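Local atomic coordinates of putative N-acetylneuraminate lyase ([Ruminococcus] gnavus ATCC 29149, PDB entry 6RB7), a protein that is a TIM-barrel protein of the dihydrodipicolinate synthetase family that assembles from four copies of the chain. Residues A[46-54]-A[301-309]; A[134-142]-A[153-161]. All coordinates share one frame; numbering follows the deposited sequence.

Overall arrangement
From the N terminus the chain runs through strand 41-43, the first of eight parallel barrel strands, into the loop 46-54. Contact 1 joins that loop to 301-309, which follows helix 287-299, so it closes a long loop of the chain that spans most of the (beta/alpha)8 barrel and ties its beginning to the C-terminal helical region. Nested inside that loop, contact 2 closes a short one: strand 135-138 and the residues after it pack on helix 148-160 of the same beta-alpha-beta unit. The two centres lie about 26 Å apart and their nearest atoms about 12 Å, without touching. Both contacts also border a second subunit.

Contact 1: A[46-54]-A[301-309]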
# COMPACT_ATOMS: atom_id res chain seq x y z
N TYR A 46 -6.79 13.59 26.51
CA TYR A 46 -5.68 14.34 25.90
C TYR A 46 -4.50 14.49 26.86
O TYR A 46 -4.65 14.41 28.10
CB TYR A 46 -6.16 15.72 25.43
CG TYR A 46 -7.36 15.65 24.52
CD1 TYR A 46 -7.34 14.83 23.41
CD2 TYR A 46 -8.54 16.33 24.80
CE1 TYR A 46 -8.44 14.73 22.57
CE2 TYR A 46 -9.63 16.27 23.96
CZ TYR A 46 -9.60 15.44 22.85
OH TYR A 46 -10.68 15.37 22.00
N ALA A 47 -3.33 14.72 26.28
CA ALA A 47 -2.12 15.14 27.03
C ALA A 47 -2.34 16.53 27.59
O ALA A 47 -2.63 17.44 26.82
CB ALA A 47 -0.88 15.05 26.20
N CYS A 48 -2.17 16.70 28.90
CA CYS A 48 -2.36 18.00 29.58
C CYS A 48 -1.00 18.46 30.09
O CYS A 48 -0.43 17.81 31.02
CB CYS A 48 -3.32 17.84 30.74
SG CYS A 48 -4.98 17.31 30.25
N TYR A 49 -0.49 19.55 29.51
CA TYR A 49 0.84 20.06 29.83
C TYR A 49 0.75 21.43 30.50
O TYR A 49 -0.22 22.15 30.33
CB TYR A 49 1.72 20.18 28.60
CG TYR A 49 1.85 18.91 27.77
CD1 TYR A 49 2.57 17.83 28.23
CD2 TYR A 49 1.34 18.89 26.49
CE1 TYR A 49 2.74 16.70 27.44
CE2 TYR A 49 1.50 17.76 25.69
CZ TYR A 49 2.23 16.69 26.16
OH TYR A 49 2.37 15.54 25.41
N ASP A 50 1.80 21.70 31.28
CA ASP A 50 2.01 23.05 31.84
C ASP A 50 2.70 23.92 30.78
O ASP A 50 2.95 23.47 29.65
CB ASP A 50 2.74 22.95 33.17
CG ASP A 50 4.19 22.49 33.11
OD1 ASP A 50 4.81 22.52 31.98
OD2 ASP A 50 4.70 22.02 34.18
N LYS A 51 3.06 25.16 31.14
CA LYS A 51 3.63 26.10 30.16
C LYS A 51 5.05 25.69 29.76
O LYS A 51 5.45 26.13 28.69
CB LYS A 51 3.62 27.53 30.72
CG LYS A 51 2.21 28.10 30.82
CD LYS A 51 1.52 28.29 29.47
CE LYS A 51 0.01 28.16 29.52
NZ LYS A 51 -0.62 29.01 28.49
N GLU A 52 5.73 24.89 30.58
CA GLU A 52 7.10 24.39 30.29
C GLU A 52 7.03 23.09 29.47
O GLU A 52 8.08 22.58 29.14
CB GLU A 52 7.87 24.16 31.59
CG GLU A 52 8.23 25.46 32.30
CD GLU A 52 8.51 25.36 33.80
OE1 GLU A 52 8.57 24.24 34.34
OE2 GLU A 52 8.65 26.42 34.42
N GLY A 53 5.83 22.58 29.18
CA GLY A 53 5.63 21.34 28.38
C GLY A 53 5.73 20.07 29.20
O GLY A 53 5.81 18.98 28.61
N ASN A 54 5.74 20.13 30.53
CA ASN A 54 5.70 18.91 31.35
C ASN A 54 4.25 18.54 31.61
O ASN A 54 3.40 19.43 31.51
CB ASN A 54 6.49 19.03 32.65
CG ASN A 54 7.97 18.99 32.32
OD1 ASN A 54 8.64 19.99 32.56
ND2 ASN A 54 8.42 17.90 31.68
N LEU A 301 -10.64 25.61 29.55
CA LEU A 301 -9.65 24.62 30.01
C LEU A 301 -8.29 24.98 29.42
O LEU A 301 -8.21 25.35 28.25
CB LEU A 301 -10.07 23.23 29.54
CG LEU A 301 -11.24 22.58 30.26
CD1 LEU A 301 -11.68 21.32 29.52
CD2 LEU A 301 -10.86 22.23 31.70
N GLU A 302 -7.24 24.82 30.22
CA GLU A 302 -5.84 25.08 29.83
C GLU A 302 -5.11 23.74 29.77
O GLU A 302 -4.78 23.21 30.85
CB GLU A 302 -5.18 26.02 30.84
CG GLU A 302 -5.76 27.41 30.81
CD GLU A 302 -5.20 28.32 29.73
OE1 GLU A 302 -5.55 29.52 29.75
OE2 GLU A 302 -4.46 27.85 28.86
N LEU A 303 -4.93 23.19 28.57
CA LEU A 303 -4.35 21.83 28.39
C LEU A 303 -2.92 21.93 27.88
O LEU A 303 -2.29 20.88 27.67
CB LEU A 303 -5.16 20.99 27.39
CG LEU A 303 -6.48 20.40 27.88
CD1 LEU A 303 -7.55 21.48 27.86
CD2 LEU A 303 -6.88 19.23 26.98
N GLY A 304 -2.43 23.14 27.62
CA GLY A 304 -1.08 23.29 27.06
C GLY A 304 -1.06 23.01 25.56
O GLY A 304 -2.10 22.99 24.90
N ALA A 305 0.14 22.89 25.07
CA ALA A 305 0.45 22.76 23.63
C ALA A 305 0.39 21.27 23.29
O ALA A 305 -0.06 20.44 24.09
CB ALA A 305 1.83 23.30 23.40
N VAL A 306 0.85 20.93 22.10
CA VAL A 306 1.12 19.52 21.76
C VAL A 306 2.64 19.32 21.81
O VAL A 306 3.42 20.28 21.61
CB VAL A 306 0.56 19.11 20.38
CG1 VAL A 306 -0.95 19.01 20.43
CG2 VAL A 306 1.04 19.99 19.26
N ARG A 307 3.04 18.09 22.09
CA ARG A 307 4.49 17.81 22.24
C ARG A 307 5.14 17.62 20.87
O ARG A 307 4.65 16.84 20.05
CB ARG A 307 4.71 16.60 23.14
CG ARG A 307 6.18 16.30 23.36
CD ARG A 307 6.41 15.35 24.53
NE ARG A 307 6.21 16.08 25.78
CZ ARG A 307 6.36 15.48 26.96
NH1 ARG A 307 6.62 14.19 27.02
NH2 ARG A 307 6.19 16.18 28.08
N GLU A 308 6.29 18.28 20.67
CA GLU A 308 7.09 18.11 19.44
C GLU A 308 7.52 16.66 19.35
O GLU A 308 7.98 16.08 20.34
CB GLU A 308 8.27 19.07 19.45
CG GLU A 308 7.82 20.51 19.23
CD GLU A 308 8.87 21.51 18.77
OE1 GLU A 308 9.77 21.13 17.99
OE2 GLU A 308 8.76 22.68 19.18
N PRO A 309 7.46 16.00 18.17
CA PRO A 309 7.30 16.68 16.89
C PRO A 309 5.92 17.07 16.35
O PRO A 309 5.85 17.58 15.23
CB PRO A 309 7.95 15.67 15.94
CG PRO A 309 7.62 14.32 16.58
CD PRO A 309 7.83 14.60 18.05
O HOH W 1 -2.72 21.43 31.48
O HOH W 2 2.35 23.52 26.88
O HOH W 3 5.65 18.89 25.83
O HOH W 4 6.54 15.82 30.84
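Tyr49 N donates a nearly straight hydrogen bond to Leu303 O (2.9 Å, 173°), joining two irregular loops where Cys48 and Tyr49 run beside Leu303 and Gly304. In this TIM barrel the pairing fastens the loop after the first strand, with its type I turn Asp50-Gly53, to the loop that follows helix 287-299. Water 1 bridges Tyr49 O and Glu302 O; water 2 links Asp50 O to Ala305 N.

The side chain of Arg307 crosses Tyr49 at about a right angle. With CG anti to the backbone N (chi1 -178°) and a bend at chi3, it brings one guanidinium face over Tyr49 CE1, NH2 lying 3.5 Å from that carbon, while the two planes stay 24° apart. Ala305 O meets the ring at its edge, 3.2 Å from Tyr49 CD2. Tyr49 OH is hydrogen-bonded to Glu83 OE1, and Arg307 NH1 forms a salt bridge with Asp91, so both polar ends are held. In one of its two modelled conformers, Leu303 packs CD2 against Tyr46 CB at 3.9 Å. In the guanidinium plane, Arg307 NH2 donates to Gly53 O (2.9 Å), and water 3 ties that same oxygen to Arg307 NE.

Contact 2: A[134-142]-A[153-161]; sequences DAIAAIPPI and QYWNAISAA
Trp155 NE1 donates a nearly straight hydrogen bond to Ile139 O (2.9 Å, 173°). The oxygen lies in the plane of the indole, but the donor stands well above the carbonyl plane, 59° out of it. That carbonyl also faces the edge of the neighbouring ring, with Tyr154 CE2 3.4 Å from Ile139 O. A second polar link runs through water 5, which donates to both Pro140 O and Tyr154 OH; the phenol oxygen is hydrogen-bonded with Cys115 O as well, so Tyr154 OH has two partners, water 5 and Cys115 O.

The ring contacts follow from Tyr154 and Trp155 turning differently on one helical turn. The Tyr154 ring reaches across to Pro141 and lies between two aliphatic groups. Pro141 CG makes a CH-pi contact over one face, 4.0 Å from the centroid of the Tyr154 ring, and Ile158 CD1 sits over the other. The indole runs alongside Pro140, whose CB touches Trp155 CZ2 at 3.9 Å.

Strand 135-138 and helix 148-160 are the first two elements of a beta-alpha-beta unit of the TIM barrel, completed by strand 166-171. The axes of strand 135-138 and helix segment 153-160 approach to 9.6 Å and run nearly antiparallel, at 156°.

Apolar side chains also meet between strand and helix. Ala138 points its methyl at the indole, CB to Trp155 CD1 being 3.6 Å. Further back along the strand, Ile136 CD1 meets Ile158 CG2 at 3.9 Å.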
# COMPACT_ATOMS: atom_id res chain seq x y z
N ASP A 134 -10.11 -0.17 35.16
CA ASP A 134 -11.04 -1.20 34.67
C ASP A 134 -10.34 -2.10 33.68
O ASP A 134 -10.52 -3.35 33.73
CB ASP A 134 -12.29 -0.56 34.09
CG ASP A 134 -13.05 0.18 35.18
OD1 ASP A 134 -13.78 -0.51 35.94
OD2 ASP A 134 -12.83 1.39 35.33
N ALA A 135 -9.57 -1.51 32.77
CA ALA A 135 -8.88 -2.28 31.72
C ALA A 135 -7.56 -1.61 31.40
O ALA A 135 -7.43 -0.38 31.57
CB ALA A 135 -9.77 -2.38 30.48
N ILE A 136 -6.67 -2.39 30.83
CA ILE A 136 -5.49 -1.88 30.12
C ILE A 136 -5.66 -2.20 28.64
O ILE A 136 -6.43 -3.10 28.29
CB ILE A 136 -4.17 -2.46 30.68
CG1 ILE A 136 -4.17 -3.99 30.66
CG2 ILE A 136 -3.92 -1.89 32.07
CD1 ILE A 136 -2.75 -4.56 30.79
N ALA A 137 -4.95 -1.43 27.83
CA ALA A 137 -5.00 -1.58 26.36
C ALA A 137 -3.61 -1.54 25.78
O ALA A 137 -2.68 -0.98 26.40
CB ALA A 137 -5.86 -0.50 25.75
N ALA A 138 -3.45 -2.07 24.56
CA ALA A 138 -2.14 -2.04 23.88
C ALA A 138 -2.35 -2.06 22.36
O ALA A 138 -3.00 -2.95 21.84
CB ALA A 138 -1.30 -3.19 24.31
N ILE A 139 -1.74 -1.07 21.72
CA ILE A 139 -1.41 -1.17 20.27
C ILE A 139 -0.44 -2.33 20.07
O ILE A 139 0.15 -2.84 21.04
CB ILE A 139 -0.86 0.15 19.74
CG1 ILE A 139 0.43 0.58 20.41
CG2 ILE A 139 -1.94 1.23 19.78
CD1 ILE A 139 1.15 1.68 19.66
N PRO A 140 -0.22 -2.77 18.85
CA PRO A 140 0.83 -3.74 18.57
C PRO A 140 2.20 -3.09 18.68
O PRO A 140 2.37 -1.86 18.73
CB PRO A 140 0.60 -4.15 17.10
CG PRO A 140 -0.69 -3.52 16.68
CD PRO A 140 -0.88 -2.34 17.60
N PRO A 141 3.27 -3.92 18.60
CA PRO A 141 4.61 -3.39 18.37
C PRO A 141 4.63 -2.56 17.08
O PRO A 141 3.93 -2.89 16.11
CB PRO A 141 5.46 -4.65 18.22
CG PRO A 141 4.67 -5.74 18.94
CD PRO A 141 3.22 -5.40 18.64
N ILE A 142 5.42 -1.51 17.09
CA ILE A 142 5.47 -0.55 15.96
C ILE A 142 6.85 -0.56 15.28
O ILE A 142 7.81 -1.14 15.82
CB ILE A 142 5.10 0.88 16.42
CG1 ILE A 142 6.11 1.47 17.40
CG2 ILE A 142 3.70 0.84 17.00
CD1 ILE A 142 5.91 2.94 17.63
N GLN A 153 3.11 -12.52 21.99
CA GLN A 153 4.02 -12.60 23.18
C GLN A 153 4.04 -11.22 23.85
O GLN A 153 4.02 -11.16 25.08
CB GLN A 153 5.41 -13.08 22.75
CG GLN A 153 6.48 -12.94 23.82
CD GLN A 153 7.88 -13.22 23.29
OE1 GLN A 153 8.07 -13.95 22.33
NE2 GLN A 153 8.88 -12.60 23.89
N TYR A 154 4.09 -10.14 23.07
CA TYR A 154 4.13 -8.77 23.61
C TYR A 154 2.85 -8.51 24.41
O TYR A 154 2.89 -8.14 25.58
CB TYR A 154 4.29 -7.80 22.46
CG TYR A 154 4.17 -6.32 22.72
CD1 TYR A 154 5.18 -5.58 23.30
CD2 TYR A 154 3.07 -5.61 22.23
CE1 TYR A 154 5.11 -4.19 23.38
CE2 TYR A 154 2.97 -4.23 22.32
CZ TYR A 154 4.01 -3.51 22.89
OH TYR A 154 3.98 -2.15 22.95
N TRP A 155 1.69 -8.74 23.79
CA TRP A 155 0.40 -8.50 24.49
C TRP A 155 0.26 -9.40 25.72
O TRP A 155 -0.21 -8.93 26.75
CB TRP A 155 -0.75 -8.67 23.52
CG TRP A 155 -0.85 -7.57 22.51
CD1 TRP A 155 -0.41 -6.29 22.62
CD2 TRP A 155 -1.46 -7.67 21.21
NE1 TRP A 155 -0.74 -5.58 21.49
CE2 TRP A 155 -1.42 -6.39 20.63
CE3 TRP A 155 -2.10 -8.70 20.50
CZ2 TRP A 155 -1.89 -6.12 19.34
CZ3 TRP A 155 -2.59 -8.43 19.24
CH2 TRP A 155 -2.47 -7.16 18.67
N ASN A 156 0.62 -10.66 25.59
CA ASN A 156 0.50 -11.60 26.72
C ASN A 156 1.45 -11.18 27.84
O ASN A 156 1.09 -11.39 29.03
CB ASN A 156 0.61 -13.04 26.27
CG ASN A 156 -0.65 -13.54 25.62
OD1 ASN A 156 -0.56 -14.29 24.61
ND2 ASN A 156 -1.79 -13.18 26.15
N ALA A 157 2.64 -10.67 27.54
CA ALA A 157 3.60 -10.22 28.56
C ALA A 157 3.03 -9.03 29.29
O ALA A 157 3.11 -8.92 30.53
CB ALA A 157 4.95 -9.90 27.98
N ILE A 158 2.42 -8.10 28.54
CA ILE A 158 1.80 -6.91 29.15
C ILE A 158 0.64 -7.38 30.04
O ILE A 158 0.54 -6.95 31.21
CB ILE A 158 1.33 -5.94 28.04
CG1 ILE A 158 2.54 -5.39 27.29
CG2 ILE A 158 0.48 -4.84 28.62
CD1 ILE A 158 2.20 -4.64 26.02
N SER A 159 -0.20 -8.28 29.54
CA SER A 159 -1.37 -8.78 30.30
C SER A 159 -0.88 -9.49 31.59
O SER A 159 -1.52 -9.30 32.64
CB SER A 159 -2.18 -9.69 29.44
OG SER A 159 -3.27 -10.25 30.19
N ALA A 160 0.20 -10.25 31.51
CA ALA A 160 0.69 -11.03 32.69
C ALA A 160 1.19 -10.06 33.78
O ALA A 160 1.26 -10.50 34.94
CB ALA A 160 1.80 -11.96 32.26
N ALA A 161 1.57 -8.83 33.44
CA ALA A 161 2.02 -7.82 34.43
C ALA A 161 0.82 -7.20 35.15
O ALA A 161 1.04 -6.54 36.16
CB ALA A 161 2.88 -6.77 33.77
O HOH W 5 4.11 -0.61 20.56